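Local coordinates for protein carbohydrate kinase, pfkB family (Enterococcus faecalis, PDB 3KTN) that is probably a sugar kinase of the pfkB (ribokinase-like) family, a putative 2-keto-3-deoxygluconate kinase that would phosphorylate its substrate with the help of magnesium, at residues Q227-T241 with Y251-Q263. Residues are numbered along the deposited sequence; the frame is centred on the assembly and turned at random.
Sequences QRFMSQYNLEWFAGT and YLSGYLYTQNEYQ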
# COMPACT_ATOMS: atom_id res chain seq x y z
N GLN A 227 4.63 23.70 44.82
CA GLN A 227 4.96 22.98 46.05
C GLN A 227 3.87 23.16 47.10
O GLN A 227 3.78 22.39 48.05
CB GLN A 227 6.32 23.45 46.58
CG GLN A 227 7.44 23.16 45.60
CD GLN A 227 8.81 23.46 46.16
OE1 GLN A 227 9.07 24.56 46.64
NE2 GLN A 227 9.70 22.47 46.11
N ARG A 228 3.03 24.17 46.91
CA ARG A 228 1.92 24.44 47.82
C ARG A 228 0.87 23.37 47.51
O ARG A 228 0.34 22.71 48.41
CB ARG A 228 1.36 25.84 47.55
CG ARG A 228 0.71 26.51 48.75
CD ARG A 228 0.34 27.95 48.41
NE ARG A 228 -0.85 28.04 47.58
CZ ARG A 228 -1.12 29.03 46.74
NH1 ARG A 228 -0.26 30.04 46.60
NH2 ARG A 228 -2.25 29.03 46.05
N PHE A 229 0.56 23.22 46.22
CA PHE A 229 -0.40 22.22 45.75
C PHE A 229 0.04 20.83 46.20
O PHE A 229 -0.77 20.02 46.64
CB PHE A 229 -0.49 22.28 44.22
CG PHE A 229 -1.02 21.02 43.58
CD1 PHE A 229 -2.37 20.68 43.68
CD2 PHE A 229 -0.17 20.17 42.88
CE1 PHE A 229 -2.86 19.52 43.09
CE2 PHE A 229 -0.64 19.00 42.29
CZ PHE A 229 -1.99 18.67 42.39
N MSE A 230 1.34 20.58 46.11
CA MSE A 230 1.90 19.29 46.49
C MSE A 230 1.80 18.95 47.97
O MSE A 230 1.46 17.82 48.33
CB MSE A 230 3.36 19.20 46.06
CG MSE A 230 3.58 19.13 44.57
SE MSE A 230 5.45 18.88 44.19
CE MSE A 230 5.60 17.00 44.61
N SER A 231 2.13 19.91 48.83
CA SER A 231 2.08 19.66 50.27
C SER A 231 0.64 19.48 50.72
O SER A 231 0.37 18.73 51.66
CB SER A 231 2.75 20.81 51.04
OG SER A 231 2.19 22.06 50.68
N GLN A 232 -0.29 20.15 50.04
CA GLN A 232 -1.70 20.02 50.38
C GLN A 232 -2.19 18.58 50.24
O GLN A 232 -3.05 18.13 51.01
CB GLN A 232 -2.54 20.91 49.48
CG GLN A 232 -4.01 20.80 49.78
CD GLN A 232 -4.85 21.53 48.77
OE1 GLN A 232 -4.44 22.57 48.26
NE2 GLN A 232 -6.03 21.01 48.47
N TYR A 233 -1.68 17.86 49.26
CA TYR A 233 -2.08 16.48 49.05
C TYR A 233 -0.94 15.55 49.41
O TYR A 233 -1.02 14.34 49.25
CB TYR A 233 -2.49 16.27 47.59
CG TYR A 233 -3.71 17.07 47.18
CD1 TYR A 233 -4.99 16.66 47.56
CD2 TYR A 233 -3.59 18.24 46.43
CE1 TYR A 233 -6.12 17.40 47.20
CE2 TYR A 233 -4.71 18.98 46.07
CZ TYR A 233 -5.97 18.55 46.45
OH TYR A 233 -7.08 19.28 46.08
N ASN A 234 0.14 16.16 49.91
CA ASN A 234 1.34 15.44 50.32
C ASN A 234 1.90 14.57 49.19
O ASN A 234 2.36 13.45 49.42
CB ASN A 234 1.05 14.59 51.56
CG ASN A 234 2.31 14.03 52.19
OD1 ASN A 234 3.34 14.71 52.25
ND2 ASN A 234 2.25 12.80 52.68
N LEU A 235 1.86 15.10 47.98
CA LEU A 235 2.36 14.40 46.81
C LEU A 235 3.87 14.25 46.92
O LEU A 235 4.55 15.07 47.53
CB LEU A 235 2.03 15.18 45.54
CG LEU A 235 0.54 15.48 45.32
CD1 LEU A 235 0.37 16.33 44.07
CD2 LEU A 235 -0.23 14.17 45.21
N GLU A 236 4.39 13.18 46.32
CA GLU A 236 5.82 12.91 46.33
C GLU A 236 6.53 13.53 45.12
O GLU A 236 7.59 14.14 45.27
CB GLU A 236 6.05 11.40 46.36
CG GLU A 236 7.50 10.98 46.42
CD GLU A 236 7.65 9.48 46.52
OE1 GLU A 236 6.61 8.79 46.53
OE2 GLU A 236 8.80 9.00 46.57
N TRP A 237 5.94 13.37 43.94
CA TRP A 237 6.50 13.91 42.70
C TRP A 237 5.44 14.56 41.82
O TRP A 237 4.34 14.04 41.68
CB TRP A 237 7.17 12.79 41.88
CG TRP A 237 8.61 12.49 42.20
CD1 TRP A 237 9.29 12.82 43.34
CD2 TRP A 237 9.53 11.74 41.39
NE1 TRP A 237 10.56 12.32 43.29
CE2 TRP A 237 10.74 11.64 42.11
CE3 TRP A 237 9.44 11.12 40.13
CZ2 TRP A 237 11.86 10.96 41.62
CZ3 TRP A 237 10.55 10.44 39.64
CH2 TRP A 237 11.74 10.37 40.38
N PHE A 238 5.79 15.70 41.22
CA PHE A 238 4.90 16.40 40.31
C PHE A 238 5.76 16.67 39.08
O PHE A 238 6.83 17.28 39.20
CB PHE A 238 4.42 17.73 40.89
CG PHE A 238 3.49 18.49 39.97
CD1 PHE A 238 2.18 18.07 39.77
CD2 PHE A 238 3.94 19.62 39.29
CE1 PHE A 238 1.33 18.77 38.90
CE2 PHE A 238 3.10 20.32 38.43
CZ PHE A 238 1.79 19.89 38.24
N ALA A 239 5.32 16.23 37.91
CA ALA A 239 6.12 16.44 36.71
C ALA A 239 5.30 16.78 35.47
O ALA A 239 4.12 16.47 35.38
CB ALA A 239 6.99 15.22 36.44
N GLY A 240 5.96 17.43 34.52
CA GLY A 240 5.31 17.83 33.29
C GLY A 240 6.33 18.44 32.35
O GLY A 240 7.53 18.41 32.62
N THR A 241 5.85 18.99 31.24
CA THR A 241 6.74 19.59 30.26
C THR A 241 6.20 20.92 29.79
O THR A 241 5.01 21.20 29.86
CB THR A 241 6.89 18.71 29.01
OG1 THR A 241 5.62 18.58 28.36
CG2 THR A 241 7.42 17.34 29.38
N TYR A 251 10.95 24.04 21.10
CA TYR A 251 11.69 23.35 22.15
C TYR A 251 10.79 22.65 23.14
O TYR A 251 9.64 23.03 23.34
CB TYR A 251 12.57 24.34 22.91
CG TYR A 251 13.58 25.05 22.06
CD1 TYR A 251 14.88 24.56 21.93
CD2 TYR A 251 13.24 26.22 21.38
CE1 TYR A 251 15.82 25.22 21.15
CE2 TYR A 251 14.17 26.89 20.59
CZ TYR A 251 15.46 26.39 20.48
OH TYR A 251 16.39 27.04 19.71
N LEU A 252 11.34 21.63 23.78
CA LEU A 252 10.61 20.90 24.80
C LEU A 252 11.48 20.93 26.05
O LEU A 252 12.69 20.76 25.98
CB LEU A 252 10.38 19.45 24.38
CG LEU A 252 9.46 18.70 25.35
CD1 LEU A 252 8.05 19.28 25.24
CD2 LEU A 252 9.45 17.20 25.05
N SER A 253 10.85 21.16 27.19
CA SER A 253 11.57 21.20 28.45
C SER A 253 10.76 20.49 29.51
O SER A 253 9.56 20.70 29.64
CB SER A 253 11.82 22.65 28.86
OG SER A 253 12.73 22.70 29.95
N GLY A 254 11.42 19.62 30.28
CA GLY A 254 10.71 18.91 31.32
C GLY A 254 11.05 19.42 32.70
O GLY A 254 12.16 19.91 32.94
N TYR A 255 10.10 19.32 33.62
CA TYR A 255 10.32 19.75 35.00
C TYR A 255 9.82 18.68 35.95
O TYR A 255 8.86 17.96 35.65
CB TYR A 255 9.63 21.08 35.28
CG TYR A 255 8.17 21.10 34.92
CD1 TYR A 255 7.23 20.42 35.70
CD2 TYR A 255 7.72 21.77 33.78
CE1 TYR A 255 5.89 20.40 35.35
CE2 TYR A 255 6.38 21.75 33.42
CZ TYR A 255 5.47 21.06 34.21
OH TYR A 255 4.15 21.04 33.86
N LEU A 256 10.49 18.57 37.09
CA LEU A 256 10.15 17.59 38.11
C LEU A 256 10.26 18.25 39.49
O LEU A 256 11.34 18.69 39.89
CB LEU A 256 11.10 16.39 38.02
CG LEU A 256 11.05 15.30 39.08
CD1 LEU A 256 9.66 14.69 39.18
CD2 LEU A 256 12.08 14.23 38.73
N TYR A 257 9.13 18.31 40.20
CA TYR A 257 9.09 18.92 41.54
C TYR A 257 8.81 17.92 42.65
O TYR A 257 8.22 16.86 42.44
CB TYR A 257 7.97 19.96 41.62
CG TYR A 257 8.13 21.21 40.79
CD1 TYR A 257 8.71 22.36 41.33
CD2 TYR A 257 7.64 21.26 39.49
CE1 TYR A 257 8.78 23.54 40.58
CE2 TYR A 257 7.71 22.43 38.74
CZ TYR A 257 8.28 23.56 39.29
OH TYR A 257 8.34 24.71 38.54
N THR A 258 9.26 18.29 43.84
CA THR A 258 9.02 17.53 45.06
C THR A 258 8.54 18.66 45.95
O THR A 258 8.51 19.81 45.52
CB THR A 258 10.30 16.93 45.67
OG1 THR A 258 11.19 17.98 46.04
CG2 THR A 258 10.98 16.00 44.68
N GLN A 259 8.16 18.36 47.19
CA GLN A 259 7.70 19.43 48.06
C GLN A 259 8.86 20.37 48.41
O GLN A 259 8.63 21.53 48.73
CB GLN A 259 7.06 18.85 49.32
CG GLN A 259 5.69 18.24 49.05
CD GLN A 259 5.04 17.65 50.29
OE1 GLN A 259 4.87 18.33 51.30
NE2 GLN A 259 4.67 16.37 50.21
N ASN A 260 10.09 19.87 48.32
CA ASN A 260 11.25 20.68 48.67
C ASN A 260 12.32 20.85 47.59
O ASN A 260 13.41 21.35 47.88
CB ASN A 260 11.90 20.10 49.93
CG ASN A 260 10.92 19.94 51.07
OD1 ASN A 260 10.31 20.92 51.51
ND2 ASN A 260 10.76 18.72 51.54
N GLU A 261 12.02 20.45 46.36
CA GLU A 261 13.00 20.58 45.28
C GLU A 261 12.37 20.88 43.93
O GLU A 261 11.17 20.70 43.73
CB GLU A 261 13.85 19.32 45.16
CG GLU A 261 14.70 19.03 46.38
CD GLU A 261 15.43 17.71 46.28
OE1 GLU A 261 16.31 17.58 45.39
OE2 GLU A 261 15.13 16.80 47.09
N TYR A 262 13.20 21.35 43.00
CA TYR A 262 12.76 21.69 41.66
C TYR A 262 13.87 21.43 40.66
O TYR A 262 14.95 22.01 40.75
CB TYR A 262 12.34 23.17 41.60
CG TYR A 262 12.28 23.74 40.20
CD1 TYR A 262 11.62 23.07 39.17
CD2 TYR A 262 12.89 24.96 39.91
CE1 TYR A 262 11.55 23.60 37.89
CE2 TYR A 262 12.82 25.50 38.63
CZ TYR A 262 12.15 24.82 37.63
OH TYR A 262 12.08 25.36 36.37
N GLN A 263 13.60 20.55 39.70
CA GLN A 263 14.59 20.21 38.68
C GLN A 263 14.01 20.42 37.29
O GLN A 263 12.99 19.84 36.93
CB GLN A 263 15.03 18.76 38.84
CG GLN A 263 16.41 18.50 38.31
CD GLN A 263 17.45 19.35 39.01
OE1 GLN A 263 17.57 19.32 40.24
NE2 GLN A 263 18.20 20.13 38.24
O HOH W 1 7.38 15.83 47.83
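Tyr255 lays its ring over the backbone of Gly240, an example of how a residue without a side chain makes room for an aromatic one in a β hairpin. With chi1 at 53°, the ring folds back across the neighbouring strand, bringing CZ within 3.3 Å of Gly240 C, and its hydroxyl is hydrogen-bonded to Gly199 O. Strands 237-241 and 251-257 run antiparallel; two backbone hydrogen bonds join Phe238 to Tyr257, the straighter from Tyr257 N to Phe238 O (2.7 Å, 178°), and two more join Gly240 to Tyr255. On the opposite sheet face, Leu256 sets CD2 over the six-membered ring of Trp237, 4.1 Å from its centroid, while helices 278-291 and 296-310 close over this side. The turn end is more exposed and takes in a water, which links Gln259 N to Leu235 O and Glu236 O. There Gln259 NE2 spends both N-H groups on Asn234 OD1 (2.9 Å) and Leu235 O (3.0 Å), acceptors on the two residues closing the helix's Schellman motif. Gln227 NE2 donates to Thr258 O from the last helical turns. Backbone hydrogen bonds with apolar packing on both faces thus join the buried strands, whereas directional amide bonds tie the partly exposed turn to the preceding helix.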